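Local coordinates for periplasmic binding protein/LacI transcriptional regulator (Shewanella sp. ANA-3, PDB 5OCP) that binds L-arabinofuranose, in its alpha and beta forms, in the periplasm and probably delivers it to an arabinose ABC transporter, at residues 16-21 with 85-90; 99-104 with 252-257; 178-183 with 207-212. All blocks are in the same frame, centred on the assembly; numbering follows the deposited sequence.

Contact 1: 16-21 with 85-90; sequences TSFSEA and VIVDRN. With AHR (alpha-L-arabinofuranose), chain I; FUB (beta-L-arabinofuranose), chain J.
At the carboxyl end of strand 84-87, where a periplasmic binding protein holds its sugar, F18 of helix 13-29 reaches V87 and D88. Its CG stands anti to the backbone N (chi1 180°), and the far end of the ring does the touching: CZ lies 3.8 Å from V87 CG2, which sits at the ring edge near its plane. Neighbouring CE2 comes equally near the CB of D88, obliquely, while the carboxylate plane is turned 89° from the ring. Beyond this apolar contact the two residues after the strand grip L-arabinofuranose, modelled as both anomers. D88 OD1 is 2.6 Å from O5 of the alpha sugar, and OD2 forms a salt bridge with R15. R89, extended from CG to NE, offers two N-H groups from one guanidinium: NE to O5 (3.0 Å, 164° at the hydrogen) and NH2 to the ring oxygen O4 (2.9 Å, 167°). The beta sugar is held through the same atoms with matching distances. F18 packs against the CB of D88, while R15 holds its OD2. Because R89's bonds go to O5 and O4 and not to the anomeric O1, its grip is consistent with binding both anomers.

Contact 2: 99-104 with 252-257; sequences FLTRIA and FDAIDA
The close part of this contact gathers on A254, whose CB points from helix 248-259 toward T101 and L100. T101 CG2 approaches that methyl to 3.8 Å. The threonine's two branches divide the work: OG1 is anti to the backbone N (chi1 -170°) and bonds to the carbonyl oxygen of A266, which places CG2 on the helix side. L100 comes in one residue earlier with its CD2, 3.7 Å from the backbone O of A254 and 4.3 Å from A254 CB, so its methyl lies against the peptide as well as the side chain. The nearest CA pair, T101 and A254, is 7.6 Å apart, a spacing at which the A254 methyl and T101 CG2 meet. Here helix 248-259 packs on a face of the parallel sheet of one alpha/beta lobe, where strand 101-104 lies between strands 84-87 and 268-270. I255 only grazes segment 99-104: its CG1 comes no nearer than 4.6 Å to L100 CD2, and it packs instead on V85, A59 and I61 of neighbouring strands. I103 also points toward the helix, but its CD1 stays 5.2 Å from A254 CB, resting on V87 and L247. On the solvent side D253 and D256 are exposed and touch nothing in segment 99-104; D253 OD1 makes a salt bridge with R29 of helix 13-29.

Contact 3: 178-183 with 207-212; sequences GFLKAQ and KEAGLK
L180, on the last turns of helix 169-183, carries its side of this contact against A209 and L211, which follow helix 196-208. From CA its CB points toward segment 207-212. CG is set anti to the carbonyl carbon, beside the backbone N (chi1 -74°), and the chain then forks into two methyls with separate partners. CB and CG themselves have no atom of the other segment within 4.2 Å, so the touching is left to the tips. CD1 meets the CB of A209 at 3.8 Å. CD2 takes the more distant partner, lying 4.3 Å from L211 CD1. The leucine thus spans the turn by reaching residues on both sides of G210. That turn is a Schellman motif: G210 has a positive phi of 77°, and its N bonds back to K207 O at 2.9 Å. Across this turn A209 and L211 both point their CB toward segment 178-183, and the CA atoms of L180 and A209 are 7.7 Å apart. Polar ends nearby engage other partners, E208 forming a salt bridge with K173 of helix 169-183 and K207 one with D236. With just 87 Å² buried, the direct contact between these segments is a small apolar patch at the protein surface; its methyl contacts imply van der Waals packing with little directional preference, while the E208-K173 salt bridge supplies a charged tie between the same two helices.

Contacts 1 and 2 are buried and share a parallel sheet: strands 84-87 and 101-104 are neighbours in it, joined by a probable hydrogen bond from I103 N to I86 O (2.9 Å). The side chain of R102, on the strand of contact 2, probably hydrogen-bonds the backbone of the sugar-binding R89. Contact 3 lies at the surface, among helices around the other, mixed sheet, its centre about 45 Å from that of contact 2, on opposite sides of the chain's centre. None of the three pairs has a hydrogen bond between its segments: contact 2 sets methyls against a methyl and a helix carbonyl, contact 3 is methyl to methyl, and contact 1 adds charged groups turned to the ligand.

Contact 1: 16-21 with 85-90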
ATOM      1  N   THR A  16      -0.814  -7.616  -5.267  1.00 13.95           N
ATOM      2  CA  THR A  16      -1.258  -8.464  -6.395  1.00 15.27           C
ATOM      3  C   THR A  16      -2.634  -8.050  -6.846  1.00 12.62           C
ATOM      4  O   THR A  16      -2.921  -8.047  -8.109  1.00 14.05           O
ATOM      5  CB  THR A  16      -1.199  -9.957  -6.034  1.00 18.23           C
ATOM      6  OG1 THR A  16      -1.921 -10.181  -4.867  1.00 21.52           O
ATOM      7  CG2 THR A  16       0.208 -10.395  -5.710  1.00 18.20           C
ATOM      8  N   SER A  17      -3.494  -7.601  -5.936  1.00 12.86           N
ATOM      9  CA  SER A  17      -4.780  -7.022  -6.321  1.00 14.06           C
ATOM     10  C   SER A  17      -4.665  -5.766  -7.188  1.00 13.28           C
ATOM     11  O   SER A  17      -5.445  -5.550  -8.171  1.00 12.99           O
ATOM     12  CB  SER A  17      -5.699  -6.777  -5.090  1.00 15.54           C
ATOM     13  OG  SER A  17      -5.376  -5.541  -4.406  1.00 21.48           O
ATOM     14  N   PHE A  18      -3.648  -4.964  -6.898  1.00 13.20           N
ATOM     15  CA  PHE A  18      -3.301  -3.754  -7.678  1.00 12.72           C
ATOM     16  C   PHE A  18      -2.875  -4.163  -9.040  1.00 13.63           C
ATOM     17  O   PHE A  18      -3.374  -3.582 -10.058  1.00 12.16           O
ATOM     18  CB  PHE A  18      -2.215  -2.972  -6.981  1.00 13.70           C
ATOM     19  CG  PHE A  18      -1.742  -1.726  -7.636  1.00 12.72           C
ATOM     20  CD1 PHE A  18      -2.512  -0.969  -8.455  1.00 16.20           C
ATOM     21  CD2 PHE A  18      -0.418  -1.287  -7.336  1.00 14.89           C
ATOM     22  CE1 PHE A  18      -2.017   0.183  -8.993  1.00 16.90           C
ATOM     23  CE2 PHE A  18       0.110  -0.132  -7.874  1.00 14.15           C
ATOM     24  CZ  PHE A  18      -0.714   0.597  -8.719  1.00 16.63           C
ATOM     25  N   SER A  19      -2.014  -5.133  -9.130  1.00 13.00           N
ATOM     26  CA  SER A  19      -1.598  -5.605 -10.478  1.00 13.26           C
ATOM     27  C   SER A  19      -2.829  -6.086 -11.311  1.00 13.62           C
ATOM     28  O   SER A  19      -3.029  -5.716 -12.436  1.00 16.46           O
ATOM     29  CB  SER A  19      -0.577  -6.700 -10.404  1.00 12.84           C
ATOM     30  OG  SER A  19       0.542  -6.205  -9.734  1.00 13.99           O
ATOM     31  N   GLU A  20      -3.676  -6.880 -10.693  1.00 14.85           N
ATOM     32  CA  GLU A  20      -4.891  -7.348 -11.367  1.00 17.54           C
ATOM     33  C   GLU A  20      -5.846  -6.244 -11.767  1.00 16.26           C
ATOM     34  O   GLU A  20      -6.434  -6.254 -12.890  1.00 15.33           O
ATOM     35  CB  GLU A  20      -5.638  -8.418 -10.501  1.00 19.21           C
ATOM     36  CG  GLU A  20      -4.895  -9.722 -10.433  1.00 24.83           C
ATOM     37  CD  GLU A  20      -4.623 -10.379 -11.845  1.00 34.56           C
ATOM     38  OE1 GLU A  20      -5.474 -10.323 -12.795  1.00 45.53           O
ATOM     39  OE2 GLU A  20      -3.529 -10.969 -12.027  1.00 47.91           O
ATOM     40  N   ALA A  21      -5.980  -5.239 -10.921  1.00 14.70           N
ATOM     41  CA  ALA A  21      -6.760  -4.038 -11.232  1.00 15.91           C
ATOM     42  C   ALA A  21      -6.240  -3.222 -12.396  1.00 16.10           C
ATOM     43  O   ALA A  21      -7.005  -2.843 -13.276  1.00 16.95           O
ATOM     44  CB  ALA A  21      -6.862  -3.121 -10.052  1.00 14.27           C
ATOM     45  N   VAL A  85       3.950   8.288 -15.753  1.00 14.50           N
ATOM     46  CA  VAL A  85       3.056   8.545 -14.638  1.00 13.74           C
ATOM     47  C   VAL A  85       3.551   7.705 -13.461  1.00 14.70           C
ATOM     48  O   VAL A  85       3.873   6.504 -13.617  1.00 14.18           O
ATOM     49  CB  VAL A  85       1.684   8.147 -14.984  1.00 14.16           C
ATOM     50  CG1 VAL A  85       0.764   8.339 -13.765  1.00 14.91           C
ATOM     51  CG2 VAL A  85       1.188   8.984 -16.172  1.00 15.53           C
ATOM     52  N   ILE A  86       3.649   8.351 -12.296  1.00 13.59           N
ATOM     53  CA  ILE A  86       3.999   7.633 -11.102  1.00 13.47           C
ATOM     54  C   ILE A  86       2.731   7.260 -10.415  1.00 14.72           C
ATOM     55  O   ILE A  86       1.798   8.064 -10.336  1.00 13.48           O
ATOM     56  CB  ILE A  86       4.828   8.561 -10.171  1.00 14.01           C
ATOM     57  CG1 ILE A  86       6.056   9.138 -10.860  1.00 15.18           C
ATOM     58  CG2 ILE A  86       5.219   7.857  -8.874  1.00 14.62           C
ATOM     59  CD1 ILE A  86       7.019   8.075 -11.392  1.00 17.82           C
ATOM     60  N   VAL A  87       2.641   6.035  -9.861  1.00 13.15           N
ATOM     61  CA  VAL A  87       1.484   5.582  -9.136  1.00 12.70           C
ATOM     62  C   VAL A  87       1.915   4.933  -7.797  1.00 13.21           C
ATOM     63  O   VAL A  87       2.993   4.389  -7.672  1.00 12.80           O
ATOM     64  CB  VAL A  87       0.642   4.560  -9.885  1.00 13.27           C
ATOM     65  CG1 VAL A  87       0.036   5.229 -11.125  1.00 13.01           C
ATOM     66  CG2 VAL A  87       1.441   3.331 -10.279  1.00 13.76           C
ATOM     67  N   ASP A  88       1.038   5.065  -6.832  1.00 12.95           N
ATOM     68  CA  ASP A  88       1.133   4.346  -5.550  1.00 13.57           C
ATOM     69  C   ASP A  88       2.166   5.035  -4.703  1.00 13.57           C
ATOM     70  O   ASP A  88       1.817   6.031  -4.029  1.00 14.22           O
ATOM     71  CB  ASP A  88       1.270   2.829  -5.794  1.00 15.22           C
ATOM     72  CG  ASP A  88       1.778   2.067  -4.549  1.00 16.34           C
ATOM     73  OD1 ASP A  88       1.493   2.525  -3.401  1.00 15.39           O
ATOM     74  OD2 ASP A  88       2.527   1.044  -4.705  1.00 17.26           O
ATOM     75  N   ARG A  89       3.421   4.625  -4.741  1.00 12.84           N
ATOM     76  CA  ARG A  89       4.471   5.275  -3.966  1.00 12.48           C
ATOM     77  C   ARG A  89       5.001   6.509  -4.701  1.00 12.26           C
ATOM     78  O   ARG A  89       4.387   6.982  -5.698  1.00 16.24           O
ATOM     79  CB  ARG A  89       5.558   4.285  -3.557  1.00 12.23           C
ATOM     80  CG  ARG A  89       4.981   3.103  -2.799  1.00 12.27           C
ATOM     81  CD  ARG A  89       6.056   2.084  -2.439  1.00 11.99           C
ATOM     82  NE  ARG A  89       5.431   0.910  -1.752  1.00 11.85           N
ATOM     83  CZ  ARG A  89       6.100  -0.218  -1.482  1.00 12.03           C
ATOM     84  NH1 ARG A  89       7.362  -0.390  -1.833  1.00 13.01           N
ATOM     85  NH2 ARG A  89       5.449  -1.266  -0.943  1.00 12.65           N
ATOM     86  N   ASN A  90       6.025   7.088  -4.124  1.00 14.10           N
ATOM     87  CA  ASN A  90       6.548   8.352  -4.681  1.00 13.63           C
ATOM     88  C   ASN A  90       8.006   8.185  -5.055  1.00 16.09           C
ATOM     89  O   ASN A  90       8.740   7.305  -4.612  1.00 15.26           O
ATOM     90  CB  ASN A  90       6.411   9.523  -3.684  1.00 15.41           C
ATOM     91  CG  ASN A  90       6.396  10.909  -4.347  1.00 19.37           C
ATOM     92  OD1 ASN A  90       6.299  11.031  -5.563  1.00 19.16           O
ATOM     93  ND2 ASN A  90       6.592  11.943  -3.536  1.00 21.85           N
TER
HETATM   94  O5  AHR I 407       2.448   1.079  -1.499  0.50  9.68           O
HETATM   95  C5  AHR I 407       1.308   0.476  -0.969  0.50  9.29           C
HETATM   96  C4  AHR I 407       1.693  -0.570   0.060  0.50  9.24           C
HETATM   97  O4  AHR I 407       2.611  -1.495  -0.473  0.50  8.99           O
HETATM   98  C3  AHR I 407       0.467  -1.352   0.568  0.50  9.08           C
HETATM   99  O3  AHR I 407      -0.123  -0.631   1.601  0.50  9.41           O
HETATM  100  C2  AHR I 407       1.144  -2.657   0.951  0.50  9.17           C
HETATM  101  O2  AHR I 407       0.310  -3.774   1.055  0.50  9.41           O
HETATM  102  C1  AHR I 407       2.081  -2.808  -0.234  0.50  9.47           C
HETATM  103  O1  AHR I 407       3.076  -3.633   0.101  0.50 10.09           O
HETATM  104  O5  FUB J 408       2.447   1.078  -1.498  0.50 14.06           O
HETATM  105  C5  FUB J 408       1.310   0.469  -0.970  0.50 12.97           C
HETATM  106  C4  FUB J 408       1.698  -0.581   0.057  0.50 12.74           C
HETATM  107  O4  FUB J 408       2.628  -1.502  -0.460  0.50 12.21           O
HETATM  108  C3  FUB J 408       0.479  -1.368   0.563  0.50 12.38           C
HETATM  109  O3  FUB J 408      -0.123  -0.635   1.585  0.50 12.84           O
HETATM  110  C2  FUB J 408       1.158  -2.655   1.017  0.50 12.46           C
HETATM  111  O2  FUB J 408       0.308  -3.777   1.065  0.50 12.95           O
HETATM  112  C1  FUB J 408       2.373  -2.803   0.101  0.50 12.39           C
HETATM  113  O1  FUB J 408       2.003  -3.587  -0.923  0.50 13.65           O

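Contact 2: 99-104 with 252-257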
ATOM      1  N   PHE A  99       8.182  13.767 -14.872  1.00 18.02           N
ATOM      2  CA  PHE A  99       7.014  12.963 -14.904  1.00 16.10           C
ATOM      3  C   PHE A  99       5.780  13.826 -15.275  1.00 17.48           C
ATOM      4  O   PHE A  99       5.772  15.081 -15.120  1.00 18.88           O
ATOM      5  CB  PHE A  99       6.890  12.180 -13.576  1.00 18.09           C
ATOM      6  CG  PHE A  99       6.620  13.043 -12.392  1.00 16.89           C
ATOM      7  CD1 PHE A  99       5.305  13.361 -12.042  1.00 17.51           C
ATOM      8  CD2 PHE A  99       7.682  13.526 -11.636  1.00 20.02           C
ATOM      9  CE1 PHE A  99       5.070  14.179 -10.964  1.00 19.46           C
ATOM     10  CE2 PHE A  99       7.468  14.395 -10.589  1.00 21.63           C
ATOM     11  CZ  PHE A  99       6.131  14.721 -10.255  1.00 19.26           C
ATOM     12  N   LEU A 100       4.778  13.190 -15.789  1.00 16.72           N
ATOM     13  CA  LEU A 100       3.571  13.792 -16.190  1.00 16.48           C
ATOM     14  C   LEU A 100       2.750  14.093 -14.927  1.00 18.03           C
ATOM     15  O   LEU A 100       2.332  15.200 -14.732  1.00 18.47           O
ATOM     16  CB  LEU A 100       2.832  12.882 -17.165  1.00 16.52           C
ATOM     17  CG  LEU A 100       1.463  13.273 -17.609  1.00 16.36           C
ATOM     18  CD1 LEU A 100       1.404  14.686 -18.261  1.00 19.17           C
ATOM     19  CD2 LEU A 100       0.818  12.306 -18.527  1.00 18.14           C
ATOM     20  N   THR A 101       2.540  13.081 -14.092  1.00 14.65           N
ATOM     21  CA  THR A 101       1.773  13.256 -12.864  1.00 14.65           C
ATOM     22  C   THR A 101       1.852  12.026 -11.967  1.00 14.00           C
ATOM     23  O   THR A 101       2.366  10.982 -12.368  1.00 12.81           O
ATOM     24  CB  THR A 101       0.294  13.566 -13.163  1.00 15.20           C
ATOM     25  OG1 THR A 101      -0.368  13.962 -11.955  1.00 17.40           O
ATOM     26  CG2 THR A 101      -0.400  12.342 -13.740  1.00 16.66           C
ATOM     27  N   ARG A 102       1.337  12.159 -10.747  1.00 13.81           N
ATOM     28  CA  ARG A 102       1.344  11.062  -9.787  1.00 12.91           C
ATOM     29  C   ARG A 102      -0.061  10.785  -9.263  1.00 14.60           C
ATOM     30  O   ARG A 102      -0.752  11.693  -8.802  1.00 14.90           O
ATOM     31  CB  ARG A 102       2.288  11.375  -8.624  1.00 14.80           C
ATOM     32  CG  ARG A 102       2.128  10.449  -7.429  1.00 13.29           C
ATOM     33  CD  ARG A 102       3.321  10.546  -6.492  1.00 14.40           C
ATOM     34  NE  ARG A 102       3.258   9.553  -5.423  1.00 13.43           N
ATOM     35  CZ  ARG A 102       2.869   9.817  -4.181  1.00 14.45           C
ATOM     36  NH1 ARG A 102       2.505  11.047  -3.845  1.00 17.63           N
ATOM     37  NH2 ARG A 102       2.843   8.852  -3.272  1.00 15.01           N
ATOM     38  N   ILE A 103      -0.476   9.525  -9.337  1.00 13.20           N
ATOM     39  CA  ILE A 103      -1.794   9.124  -8.874  1.00 14.53           C
ATOM     40  C   ILE A 103      -1.569   8.353  -7.587  1.00 13.76           C
ATOM     41  O   ILE A 103      -0.894   7.357  -7.610  1.00 14.22           O
ATOM     42  CB  ILE A 103      -2.511   8.222  -9.850  1.00 16.23           C
ATOM     43  CG1 ILE A 103      -2.485   8.771 -11.273  1.00 15.05           C
ATOM     44  CG2 ILE A 103      -3.915   7.925  -9.337  1.00 15.72           C
ATOM     45  CD1 ILE A 103      -2.889  10.249 -11.436  1.00 16.15           C
ATOM     46  N   ALA A 104      -2.061   8.856  -6.440  1.00 12.67           N
ATOM     47  CA  ALA A 104      -1.727   8.220  -5.196  1.00 12.59           C
ATOM     48  C   ALA A 104      -2.794   8.534  -4.137  1.00 14.54           C
ATOM     49  O   ALA A 104      -3.491   9.536  -4.243  1.00 17.53           O
ATOM     50  CB  ALA A 104      -0.352   8.634  -4.733  1.00 13.10           C
ATOM     51  N   PHE A 252      -4.333   6.263 -16.743  1.00 21.63           N
ATOM     52  CA  PHE A 252      -4.693   6.129 -18.192  1.00 21.80           C
ATOM     53  C   PHE A 252      -5.417   7.399 -18.722  1.00 24.03           C
ATOM     54  O   PHE A 252      -5.197   7.841 -19.864  1.00 26.26           O
ATOM     55  CB  PHE A 252      -5.504   4.873 -18.357  1.00 23.90           C
ATOM     56  CG  PHE A 252      -4.772   3.595 -18.094  1.00 23.43           C
ATOM     57  CD1 PHE A 252      -3.517   3.308 -18.642  1.00 24.12           C
ATOM     58  CD2 PHE A 252      -5.365   2.633 -17.333  1.00 20.96           C
ATOM     59  CE1 PHE A 252      -2.889   2.108 -18.368  1.00 23.76           C
ATOM     60  CE2 PHE A 252      -4.723   1.446 -17.014  1.00 23.45           C
ATOM     61  CZ  PHE A 252      -3.507   1.132 -17.582  1.00 22.13           C
ATOM     62  N   ASP A 253      -6.204   8.065 -17.864  1.00 25.56           N
ATOM     63  CA  ASP A 253      -6.847   9.340 -18.226  1.00 25.35           C
ATOM     64  C   ASP A 253      -5.859  10.433 -18.455  1.00 23.99           C
ATOM     65  O   ASP A 253      -5.968  11.195 -19.424  1.00 22.80           O
ATOM     66  CB  ASP A 253      -7.780   9.827 -17.116  1.00 28.86           C
ATOM     67  CG  ASP A 253      -9.030   8.975 -16.963  1.00 34.08           C
ATOM     68  OD1 ASP A 253      -9.484   8.346 -17.936  1.00 40.07           O
ATOM     69  OD2 ASP A 253      -9.581   8.976 -15.831  1.00 40.85           O
ATOM     70  N   ALA A 254      -4.893  10.553 -17.549  1.00 19.62           N
ATOM     71  CA  ALA A 254      -3.829  11.496 -17.705  1.00 20.12           C
ATOM     72  C   ALA A 254      -3.010  11.224 -18.958  1.00 19.19           C
ATOM     73  O   ALA A 254      -2.710  12.189 -19.700  1.00 21.01           O
ATOM     74  CB  ALA A 254      -2.916  11.485 -16.505  1.00 21.32           C
ATOM     75  N   ILE A 255      -2.739   9.956 -19.210  1.00 20.11           N
ATOM     76  CA  ILE A 255      -1.977   9.612 -20.459  1.00 21.09           C
ATOM     77  C   ILE A 255      -2.812   9.963 -21.708  1.00 21.34           C
ATOM     78  O   ILE A 255      -2.313  10.669 -22.591  1.00 23.90           O
ATOM     79  CB  ILE A 255      -1.601   8.185 -20.455  1.00 22.34           C
ATOM     80  CG1 ILE A 255      -0.454   7.968 -19.429  1.00 20.96           C
ATOM     81  CG2 ILE A 255      -1.198   7.689 -21.854  1.00 21.24           C
ATOM     82  CD1 ILE A 255      -0.382   6.553 -18.916  1.00 21.86           C
ATOM     83  N   ASP A 256      -4.062   9.526 -21.723  1.00 23.57           N
ATOM     84  CA  ASP A 256      -4.998   9.853 -22.844  1.00 23.51           C
ATOM     85  C   ASP A 256      -5.082  11.351 -23.158  1.00 25.50           C
ATOM     86  O   ASP A 256      -4.909  11.778 -24.296  1.00 26.75           O
ATOM     87  CB  ASP A 256      -6.344   9.195 -22.621  1.00 28.49           C
ATOM     88  CG  ASP A 256      -7.194   9.116 -23.911  1.00 40.88           C
ATOM     89  OD1 ASP A 256      -6.674   8.620 -24.949  1.00 42.88           O
ATOM     90  OD2 ASP A 256      -8.389   9.541 -23.882  1.00 43.82           O
ATOM     91  N   ALA A 257      -5.245  12.165 -22.137  1.00 24.98           N
ATOM     92  CA  ALA A 257      -5.193  13.604 -22.276  1.00 25.01           C
ATOM     93  C   ALA A 257      -3.901  14.166 -22.803  1.00 29.58           C
ATOM     94  O   ALA A 257      -3.896  15.066 -23.695  1.00 26.56           O
ATOM     95  CB  ALA A 257      -5.565  14.236 -20.952  1.00 29.35           C
TER

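Contact 3: 178-183 with 207-212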
ATOM      1  N   GLY A 178       8.550 -11.814  18.230  1.00 21.55           N
ATOM      2  CA  GLY A 178       9.663 -11.156  18.916  1.00 22.45           C
ATOM      3  C   GLY A 178       9.192 -10.131  19.906  1.00 23.15           C
ATOM      4  O   GLY A 178       9.645 -10.084  21.043  1.00 22.92           O
ATOM      5  N   PHE A 179       8.271  -9.251  19.503  1.00 17.67           N
ATOM      6  CA  PHE A 179       7.718  -8.256  20.398  1.00 17.57           C
ATOM      7  C   PHE A 179       7.127  -8.804  21.707  1.00 17.52           C
ATOM      8  O   PHE A 179       7.314  -8.229  22.761  1.00 19.09           O
ATOM      9  CB  PHE A 179       6.598  -7.471  19.658  1.00 17.85           C
ATOM     10  CG  PHE A 179       7.076  -6.503  18.591  1.00 18.04           C
ATOM     11  CD1 PHE A 179       8.425  -6.182  18.364  1.00 19.13           C
ATOM     12  CD2 PHE A 179       6.119  -5.912  17.753  1.00 17.65           C
ATOM     13  CE1 PHE A 179       8.756  -5.254  17.378  1.00 18.93           C
ATOM     14  CE2 PHE A 179       6.455  -4.986  16.780  1.00 18.72           C
ATOM     15  CZ  PHE A 179       7.760  -4.614  16.618  1.00 17.95           C
ATOM     16  N   LEU A 180       6.430  -9.910  21.564  1.00 18.03           N
ATOM     17  CA  LEU A 180       5.649 -10.543  22.632  1.00 20.43           C
ATOM     18  C   LEU A 180       6.669 -11.112  23.636  1.00 21.45           C
ATOM     19  O   LEU A 180       6.488 -10.975  24.834  1.00 21.94           O
ATOM     20  CB  LEU A 180       4.738 -11.621  22.093  1.00 18.84           C
ATOM     21  CG  LEU A 180       3.511 -11.037  21.351  1.00 21.20           C
ATOM     22  CD1 LEU A 180       2.795 -12.171  20.648  1.00 23.86           C
ATOM     23  CD2 LEU A 180       2.614 -10.277  22.283  1.00 23.49           C
ATOM     24  N   LYS A 181       7.791 -11.588  23.106  1.00 22.92           N
ATOM     25  CA  LYS A 181       8.879 -12.097  23.925  1.00 25.65           C
ATOM     26  C   LYS A 181       9.584 -10.936  24.639  1.00 23.46           C
ATOM     27  O   LYS A 181       9.895 -11.039  25.825  1.00 29.15           O
ATOM     28  CB  LYS A 181       9.879 -12.876  23.068  1.00 31.00           C
ATOM     29  CG  LYS A 181       9.496 -14.328  22.835  1.00 41.22           C
ATOM     30  CD  LYS A 181      10.098 -14.858  21.544  1.00 46.05           C
ATOM     31  CE  LYS A 181      11.525 -15.336  21.756  1.00 55.76           C
ATOM     32  NZ  LYS A 181      11.799 -15.648  23.186  1.00 60.50           N
ATOM     33  N   ALA A 182       9.837  -9.837  23.925  1.00 22.71           N
ATOM     34  CA  ALA A 182      10.486  -8.705  24.535  1.00 23.22           C
ATOM     35  C   ALA A 182       9.622  -7.988  25.559  1.00 29.21           C
ATOM     36  O   ALA A 182      10.136  -7.297  26.395  1.00 31.02           O
ATOM     37  CB  ALA A 182      10.980  -7.714  23.505  1.00 22.38           C
ATOM     38  N   GLN A 183       8.306  -8.087  25.430  1.00 25.21           N
ATOM     39  CA  GLN A 183       7.422  -7.404  26.419  1.00 23.46           C
ATOM     40  C   GLN A 183       7.570  -7.957  27.806  1.00 28.36           C
ATOM     41  O   GLN A 183       7.301  -7.228  28.824  1.00 25.56           O
ATOM     42  CB  GLN A 183       5.985  -7.450  25.998  1.00 23.69           C
ATOM     43  CG  GLN A 183       5.766  -6.421  24.894  1.00 22.32           C
ATOM     44  CD  GLN A 183       5.670  -5.010  25.370  1.00 24.11           C
ATOM     45  OE1 GLN A 183       6.487  -4.142  24.968  1.00 25.75           O
ATOM     46  NE2 GLN A 183       4.648  -4.728  26.241  1.00 21.63           N
ATOM     47  N   LYS A 207      -2.271 -15.284  18.751  1.00 15.67           N
ATOM     48  CA  LYS A 207      -2.978 -16.523  19.061  1.00 16.96           C
ATOM     49  C   LYS A 207      -2.009 -17.531  19.635  1.00 19.53           C
ATOM     50  O   LYS A 207      -2.360 -18.215  20.627  1.00 19.57           O
ATOM     51  CB  LYS A 207      -3.692 -17.097  17.868  1.00 18.87           C
ATOM     52  CG  LYS A 207      -4.948 -16.267  17.579  1.00 18.45           C
ATOM     53  CD  LYS A 207      -5.671 -16.925  16.456  1.00 21.32           C
ATOM     54  CE  LYS A 207      -6.938 -16.137  16.354  1.00 24.56           C
ATOM     55  NZ  LYS A 207      -7.629 -16.538  15.142  1.00 26.78           N
ATOM     56  N   GLU A 208      -0.854 -17.672  19.029  1.00 18.66           N
ATOM     57  CA  GLU A 208       0.106 -18.702  19.494  1.00 20.08           C
ATOM     58  C   GLU A 208       0.580 -18.362  20.880  1.00 22.31           C
ATOM     59  O   GLU A 208       0.943 -19.264  21.647  1.00 22.27           O
ATOM     60  CB  GLU A 208       1.243 -18.887  18.527  1.00 18.56           C
ATOM     61  CG  GLU A 208       0.759 -19.501  17.204  1.00 21.80           C
ATOM     62  CD  GLU A 208       1.862 -19.697  16.159  1.00 26.97           C
ATOM     63  OE1 GLU A 208       3.041 -19.291  16.394  1.00 30.25           O
ATOM     64  OE2 GLU A 208       1.545 -20.327  15.113  1.00 30.28           O
ATOM     65  N   ALA A 209       0.593 -17.075  21.254  1.00 19.82           N
ATOM     66  CA  ALA A 209       0.983 -16.677  22.590  1.00 19.10           C
ATOM     67  C   ALA A 209      -0.163 -16.794  23.584  1.00 21.77           C
ATOM     68  O   ALA A 209       0.011 -16.425  24.729  1.00 22.28           O
ATOM     69  CB  ALA A 209       1.534 -15.245  22.545  1.00 19.46           C
ATOM     70  N   GLY A 210      -1.326 -17.311  23.181  1.00 19.85           N
ATOM     71  CA  GLY A 210      -2.476 -17.510  24.073  1.00 23.98           C
ATOM     72  C   GLY A 210      -3.279 -16.263  24.409  1.00 25.45           C
ATOM     73  O   GLY A 210      -3.927 -16.175  25.443  1.00 22.52           O
ATOM     74  N   LEU A 211      -3.206 -15.270  23.530  1.00 20.89           N
ATOM     75  CA  LEU A 211      -3.881 -14.028  23.742  1.00 22.85           C
ATOM     76  C   LEU A 211      -4.902 -13.842  22.627  1.00 19.80           C
ATOM     77  O   LEU A 211      -4.853 -14.556  21.662  1.00 19.97           O
ATOM     78  CB  LEU A 211      -2.806 -12.907  23.719  1.00 26.10           C
ATOM     79  CG  LEU A 211      -1.837 -12.875  24.890  1.00 31.98           C
ATOM     80  CD1 LEU A 211      -0.587 -12.070  24.522  1.00 36.24           C
ATOM     81  CD2 LEU A 211      -2.602 -12.290  26.089  1.00 36.41           C
ATOM     82  N   LYS A 212      -5.910 -12.974  22.829  1.00 22.41           N
ATOM     83  CA  LYS A 212      -7.041 -12.830  21.892  1.00 22.46           C
ATOM     84  C   LYS A 212      -6.867 -11.573  21.022  1.00 18.43           C
ATOM     85  O   LYS A 212      -7.011 -10.471  21.511  1.00 17.14           O
ATOM     86  CB  LYS A 212      -8.398 -12.733  22.643  1.00 27.06           C
ATOM     87  CG  LYS A 212      -8.901 -14.083  23.168  1.00 35.51           C
ATOM     88  CD  LYS A 212     -10.420 -14.214  22.965  1.00 46.61           C
ATOM     89  CE  LYS A 212     -10.955 -15.590  23.353  1.00 51.61           C
ATOM     90  NZ  LYS A 212     -11.108 -15.703  24.837  1.00 54.52           N
TER